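Local coordinates for flagellar brake protein YcgR (Klebsiella pneumoniae, PDB 5KEC) that binds cyclic di-GMP and, as the transcriptional activator MrkH, probably switches on type 3 fimbriae genes in biofilm formation, at residues L149-P154 / Y203-Q208; V187-L192 / S199-Q204. All blocks are in the same frame, centred on the assembly; numbering follows the deposited sequence.

Contact 1 (L149-P154 / Y203-Q208); sequences LMTKTP and YQISCQ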
loop_
_atom_site.group_PDB
_atom_site.type_symbol
_atom_site.label_atom_id
_atom_site.label_comp_id
_atom_site.label_asym_id
_atom_site.label_seq_id
_atom_site.Cartn_x
_atom_site.Cartn_y
_atom_site.Cartn_z
ATOM N N LEU B 149 3.583 14.139 -2.551
ATOM C CA LEU B 149 4.040 15.466 -2.169
ATOM C C LEU B 149 4.559 16.138 -3.413
ATOM O O LEU B 149 5.117 15.477 -4.291
ATOM C CB LEU B 149 5.149 15.365 -1.123
ATOM C CG LEU B 149 4.821 14.477 0.076
ATOM C CD1 LEU B 149 6.057 14.225 0.931
ATOM C CD2 LEU B 149 3.696 15.088 0.910
ATOM N N MET B 150 4.374 17.449 -3.503
ATOM C CA MET B 150 4.785 18.173 -4.689
ATOM C C MET B 150 5.578 19.425 -4.350
ATOM O O MET B 150 5.282 20.127 -3.382
ATOM C CB MET B 150 3.559 18.525 -5.533
ATOM C CG MET B 150 3.862 19.303 -6.796
ATOM S SD MET B 150 2.481 19.229 -7.965
ATOM C CE MET B 150 2.503 17.481 -8.370
ATOM N N THR B 151 6.601 19.690 -5.153
ATOM C CA THR B 151 7.394 20.899 -5.008
ATOM C C THR B 151 8.087 21.211 -6.326
ATOM O O THR B 151 8.322 20.318 -7.140
ATOM C CB THR B 151 8.455 20.749 -3.900
ATOM O OG1 THR B 151 9.207 21.960 -3.805
ATOM C CG2 THR B 151 9.407 19.604 -4.219
ATOM N N LYS B 152 8.421 22.476 -6.537
ATOM C CA LYS B 152 9.157 22.858 -7.735
ATOM C C LYS B 152 10.657 22.867 -7.468
ATOM O O LYS B 152 11.464 22.934 -8.400
ATOM C CB LYS B 152 8.671 24.215 -8.255
ATOM C CG LYS B 152 7.182 24.223 -8.585
ATOM C CD LYS B 152 6.662 25.620 -8.902
ATOM C CE LYS B 152 7.213 26.131 -10.215
ATOM N NZ LYS B 152 6.938 25.183 -11.327
ATOM N N THR B 153 11.027 22.780 -6.194
ATOM C CA THR B 153 12.434 22.842 -5.800
ATOM C C THR B 153 12.820 21.713 -4.848
ATOM O O THR B 153 13.139 21.953 -3.685
ATOM C CB THR B 153 12.768 24.185 -5.128
ATOM O OG1 THR B 153 11.840 24.433 -4.065
ATOM C CG2 THR B 153 12.687 25.322 -6.133
ATOM N N PRO B 154 12.792 20.470 -5.341
ATOM C CA PRO B 154 13.162 19.339 -4.486
ATOM C C PRO B 154 14.665 19.290 -4.211
ATOM O O PRO B 154 15.466 19.741 -5.037
ATOM C CB PRO B 154 12.752 18.126 -5.321
ATOM C CG PRO B 154 12.861 18.603 -6.744
ATOM C CD PRO B 154 12.422 20.047 -6.704
ATOM N N TYR B 203 7.673 18.518 -9.265
ATOM C CA TYR B 203 8.158 17.221 -8.833
ATOM C C TYR B 203 7.156 16.572 -7.888
ATOM O O TYR B 203 6.742 17.174 -6.894
ATOM C CB TYR B 203 9.528 17.351 -8.164
ATOM C CG TYR B 203 10.608 17.816 -9.104
ATOM C CD1 TYR B 203 11.458 16.907 -9.712
ATOM C CD2 TYR B 203 10.767 19.163 -9.400
ATOM C CE1 TYR B 203 12.445 17.326 -10.584
ATOM C CE2 TYR B 203 11.755 19.591 -10.270
ATOM C CZ TYR B 203 12.587 18.666 -10.859
ATOM O OH TYR B 203 13.572 19.081 -11.727
ATOM N N GLN B 204 6.755 15.350 -8.218
ATOM C CA GLN B 204 5.834 14.599 -7.385
ATOM C C GLN B 204 6.574 13.458 -6.705
ATOM O O GLN B 204 7.109 12.570 -7.367
ATOM C CB GLN B 204 4.665 14.058 -8.208
ATOM C CG GLN B 204 3.719 13.167 -7.413
ATOM C CD GLN B 204 2.509 12.734 -8.211
ATOM O OE1 GLN B 204 1.579 13.511 -8.409
ATOM N NE2 GLN B 204 2.515 11.486 -8.675
ATOM N N ILE B 205 6.623 13.506 -5.377
ATOM C CA ILE B 205 7.266 12.461 -4.602
ATOM C C ILE B 205 6.205 11.631 -3.906
ATOM O O ILE B 205 5.451 12.139 -3.076
ATOM C CB ILE B 205 8.252 13.038 -3.569
ATOM C CG1 ILE B 205 9.331 13.864 -4.274
ATOM C CG2 ILE B 205 8.886 11.921 -2.763
ATOM C CD1 ILE B 205 9.087 15.350 -4.240
ATOM N N SER B 206 6.130 10.355 -4.275
ATOM C CA SER B 206 5.150 9.453 -3.696
ATOM C C SER B 206 5.766 8.805 -2.483
ATOM O O SER B 206 6.879 8.282 -2.545
ATOM C CB SER B 206 4.709 8.393 -4.709
ATOM O OG SER B 206 3.985 8.995 -5.766
ATOM N N CYS B 207 5.044 8.849 -1.372
ATOM C CA CYS B 207 5.593 8.383 -0.108
ATOM C C CYS B 207 4.694 7.367 0.567
ATOM O O CYS B 207 3.486 7.328 0.338
ATOM C CB CYS B 207 5.835 9.570 0.823
ATOM S SG CYS B 207 7.124 10.696 0.223
ATOM N N GLN B 208 5.305 6.536 1.397
ATOM C CA GLN B 208 4.566 5.591 2.204
ATOM C C GLN B 208 4.638 6.087 3.641
ATOM O O GLN B 208 5.709 6.453 4.120
ATOM C CB GLN B 208 5.190 4.204 2.078
ATOM C CG GLN B 208 4.363 3.083 2.668
ATOM C CD GLN B 208 5.073 1.748 2.586
ATOM O OE1 GLN B 208 5.703 1.308 3.549
ATOM N NE2 GLN B 208 4.981 1.097 1.429
#
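The carbonyl oxygen of Leu149 is gripped twice by 203-208: Ile205 N donates to Leu149 O at 2.7 Å, lying in the carbonyl plane, and the CA-H of Gln204 adds a weaker contact to the same oxygen. Strands 146-151 and 199-210 run antiparallel here, neighbours in the sheet of a PilZ domain, the cyclic di-GMP-binding beta-barrel fold. Leu149 with Ile205 and Thr151 with Tyr203 are hydrogen-bonded pairs, each closed by two backbone bonds, while Met150 faces Gln204 in the non-hydrogen-bonded pair between them. The straightest link is Leu149 N to Ile205 O, with 175° at the hydrogen.

Leu149 and Ile205 are buried on one face, where both pack on Phe137 of strand 134-142; branched aliphatic chains suit this setting. Leu149 CD1 also meets Cys207 SG at 3.8 Å. On the other face Met150 starts extended, then bends at its last torsion (chi3 -66°), bringing CE to 4.1 Å from Gln204 CB. A flexible thioether suits this place beside Gln204, a residue of a cyclic di-GMP site seen in another structure of the protein.

At the end of its strand Thr151 begins an ST turn: OG1 accepts from Thr153 N at 3.1 Å. The bond ties the chain down as it leaves the strand, and two residues after Lys152 it has come round so that Pro154 lies over Tyr203. The tyrosine ring has Thr151 O at its edge, in plane. Pro154 crosses it at about a right angle in a CH-pi contact, a pairing suited to a rigid, saturated ring. Pro154 CG stands 3.5 Å from the centroid of the Tyr203 ring, while Pro154 CD comes to 3.3 Å from Tyr203 CD2 at the rim.

Contact 2 (V187-L192 / S199-Q204); sequences VIVITL and SESYYQ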
loop_
_atom_site.group_PDB
_atom_site.type_symbol
_atom_site.label_atom_id
_atom_site.label_comp_id
_atom_site.label_asym_id
_atom_site.label_seq_id
_atom_site.Cartn_x
_atom_site.Cartn_y
_atom_site.Cartn_z
ATOM N N VAL B 187 9.698 9.222 -7.519
ATOM C CA VAL B 187 9.743 10.628 -7.881
ATOM C C VAL B 187 9.576 10.780 -9.391
ATOM O O VAL B 187 10.312 10.165 -10.170
ATOM C CB VAL B 187 11.067 11.290 -7.438
ATOM C CG1 VAL B 187 11.055 12.777 -7.772
ATOM C CG2 VAL B 187 11.306 11.077 -5.940
ATOM N N ILE B 188 8.596 11.583 -9.799
ATOM C CA ILE B 188 8.429 11.937 -11.205
ATOM C C ILE B 188 8.372 13.447 -11.389
ATOM O O ILE B 188 8.097 14.189 -10.443
ATOM C CB ILE B 188 7.166 11.306 -11.837
ATOM C CG1 ILE B 188 5.889 11.890 -11.227
ATOM C CG2 ILE B 188 7.194 9.790 -11.719
ATOM C CD1 ILE B 188 4.602 11.280 -11.788
ATOM N N VAL B 189 8.636 13.891 -12.613
ATOM C CA VAL B 189 8.562 15.302 -12.955
ATOM C C VAL B 189 7.420 15.513 -13.927
ATOM O O VAL B 189 7.442 14.987 -15.044
ATOM C CB VAL B 189 9.846 15.794 -13.647
ATOM C CG1 VAL B 189 9.918 17.320 -13.600
ATOM C CG2 VAL B 189 11.070 15.169 -13.005
ATOM N N ILE B 190 6.428 16.288 -13.507
ATOM C CA ILE B 190 5.280 16.593 -14.342
ATOM C C ILE B 190 5.439 17.985 -14.932
ATOM O O ILE B 190 5.611 18.960 -14.204
ATOM C CB ILE B 190 3.980 16.519 -13.528
ATOM C CG1 ILE B 190 3.765 15.091 -13.020
ATOM C CG2 ILE B 190 2.800 16.981 -14.361
ATOM C CD1 ILE B 190 2.585 14.938 -12.078
ATOM N N THR B 191 5.390 18.080 -16.255
ATOM C CA THR B 191 5.546 19.368 -16.917
ATOM C C THR B 191 4.254 19.784 -17.614
ATOM O O THR B 191 3.678 19.015 -18.385
ATOM C CB THR B 191 6.715 19.344 -17.927
ATOM O OG1 THR B 191 7.937 19.044 -17.239
ATOM C CG2 THR B 191 6.857 20.689 -18.619
ATOM N N LEU B 192 3.792 20.995 -17.319
ATOM C CA LEU B 192 2.594 21.527 -17.949
ATOM C C LEU B 192 2.982 22.453 -19.093
ATOM O O LEU B 192 3.762 23.386 -18.909
ATOM C CB LEU B 192 1.727 22.276 -16.932
ATOM C CG LEU B 192 1.144 21.456 -15.778
ATOM C CD1 LEU B 192 0.208 22.309 -14.931
ATOM C CD2 LEU B 192 0.414 20.230 -16.300
ATOM N N SER B 199 6.486 27.010 -19.736
ATOM C CA SER B 199 6.446 25.647 -19.214
ATOM C C SER B 199 6.795 25.558 -17.724
ATOM O O SER B 199 7.779 26.138 -17.271
ATOM C CB SER B 199 7.383 24.753 -20.024
ATOM O OG SER B 199 7.695 23.562 -19.320
ATOM N N GLU B 200 5.982 24.818 -16.974
ATOM C CA GLU B 200 6.200 24.628 -15.540
ATOM C C GLU B 200 6.410 23.158 -15.207
ATOM O O GLU B 200 5.623 22.303 -15.613
ATOM C CB GLU B 200 5.007 25.158 -14.740
ATOM C CG GLU B 200 4.906 26.673 -14.673
ATOM C CD GLU B 200 5.864 27.278 -13.667
ATOM O OE1 GLU B 200 5.449 27.496 -12.509
ATOM O OE2 GLU B 200 7.033 27.535 -14.031
ATOM N N SER B 201 7.469 22.865 -14.463
ATOM C CA SER B 201 7.724 21.499 -14.024
ATOM C C SER B 201 7.527 21.340 -12.514
ATOM O O SER B 201 8.042 22.125 -11.718
ATOM C CB SER B 201 9.129 21.045 -14.428
ATOM O OG SER B 201 9.279 21.057 -15.836
ATOM N N TYR B 202 6.775 20.314 -12.139
ATOM C CA TYR B 202 6.496 20.026 -10.742
ATOM C C TYR B 202 7.022 18.646 -10.414
ATOM O O TYR B 202 6.845 17.709 -11.192
ATOM C CB TYR B 202 4.994 20.091 -10.476
ATOM C CG TYR B 202 4.378 21.401 -10.895
ATOM C CD1 TYR B 202 4.242 22.446 -9.992
ATOM C CD2 TYR B 202 3.951 21.603 -12.203
ATOM C CE1 TYR B 202 3.689 23.652 -10.373
ATOM C CE2 TYR B 202 3.394 22.802 -12.595
ATOM C CZ TYR B 202 3.263 23.824 -11.676
ATOM O OH TYR B 202 2.709 25.023 -12.061
ATOM N N TYR B 203 7.673 18.518 -9.265
ATOM C CA TYR B 203 8.158 17.221 -8.833
ATOM C C TYR B 203 7.156 16.572 -7.888
ATOM O O TYR B 203 6.742 17.174 -6.894
ATOM C CB TYR B 203 9.528 17.351 -8.164
ATOM C CG TYR B 203 10.608 17.816 -9.104
ATOM C CD1 TYR B 203 11.458 16.907 -9.712
ATOM C CD2 TYR B 203 10.767 19.163 -9.400
ATOM C CE1 TYR B 203 12.445 17.326 -10.584
ATOM C CE2 TYR B 203 11.755 19.591 -10.270
ATOM C CZ TYR B 203 12.587 18.666 -10.859
ATOM O OH TYR B 203 13.572 19.081 -11.727
ATOM N N GLN B 204 6.755 15.350 -8.218
ATOM C CA GLN B 204 5.834 14.599 -7.385
ATOM C C GLN B 204 6.574 13.458 -6.705
ATOM O O GLN B 204 7.109 12.570 -7.367
ATOM C CB GLN B 204 4.665 14.058 -8.208
ATOM C CG GLN B 204 3.719 13.167 -7.413
ATOM C CD GLN B 204 2.509 12.734 -8.211
ATOM O OE1 GLN B 204 1.579 13.511 -8.409
ATOM N NE2 GLN B 204 2.515 11.486 -8.675
#
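Strands 187-192 and 199-204 run antiparallel, their short axes 4.5 Å apart at closest and 156° between directions. Three hydrogen-bonded pairs, Ile188 with Gln204, Ile190 with Tyr202 and Leu192 with Glu200, carry two backbone bonds each. The central pair is tight, with Ile190 N to Tyr202 O and Tyr202 N to Ile190 O both 2.7 Å, whereas the last bond, Glu200 N to Leu192 O, stretches to 3.3 Å. The CA-H groups of Val189 and Ser201, which lie between these pairs, add weaker contacts to Tyr202 O and Ile190 O.

On the face bearing Val189, Thr191 and Ser201, hydroxyl meets hydroxyl: Thr191 OG1 and Ser201 OG lie 2.8 Å apart, hydrogen-bonded. Both oxygens sit beside their own backbone N (chi1 near -60° in both), which turns them together across this non-hydrogen-bonded pair. Small polar residues, one of them beta-branched, suit this mostly exposed part of a beta hairpin whose connecting loop is modelled only in part. Next along, Val189 lies alongside Tyr203, pointing the same way. Its CG1 stands over a face of the tyrosine ring, offset toward the rim, while Val189 CG2 reaches Tyr203 CE1 at 3.5 Å.

The other face carries Ile188, Ile190, Leu192 and Tyr202, with Gln204 and Glu200 among them. Leu192 crosses Tyr202 at about a right angle and sets CD1 4.0 Å from Tyr202 CE2, oblique to the ring; Ile190 O lies at the ring's edge. Lys152 supplies a cation-pi partner to the same ring and a salt bridge to Glu200, giving the acid's polar end its match. Ile188 runs beside Gln204, with chi1 67° placing CG1 between the backbone N and carbonyl carbon; from there Ile188 CD1 arrives 3.8 Å from Gln204 NE2.

How the contacts relate
Along the chain the order is 149-154, 187-192, then 199-208, so both contacts end on strand 199-210, which is flanked in the sheet by strands 146-151 and 177-193. Their centres are 9 Å apart, and they share Tyr203 and Gln204. Tyr203 is sandwiched, Pro154 from contact 1 and Val189 from contact 2 lying over opposite faces of its ring. Lys152 of contact 1 reaches across to contact 2, and Met150 packs on Tyr202. Contact 1 is the more buried, contact 2 the outer hairpin; Gln204, common to both, belongs to a cyclic di-GMP site that is empty in this chain.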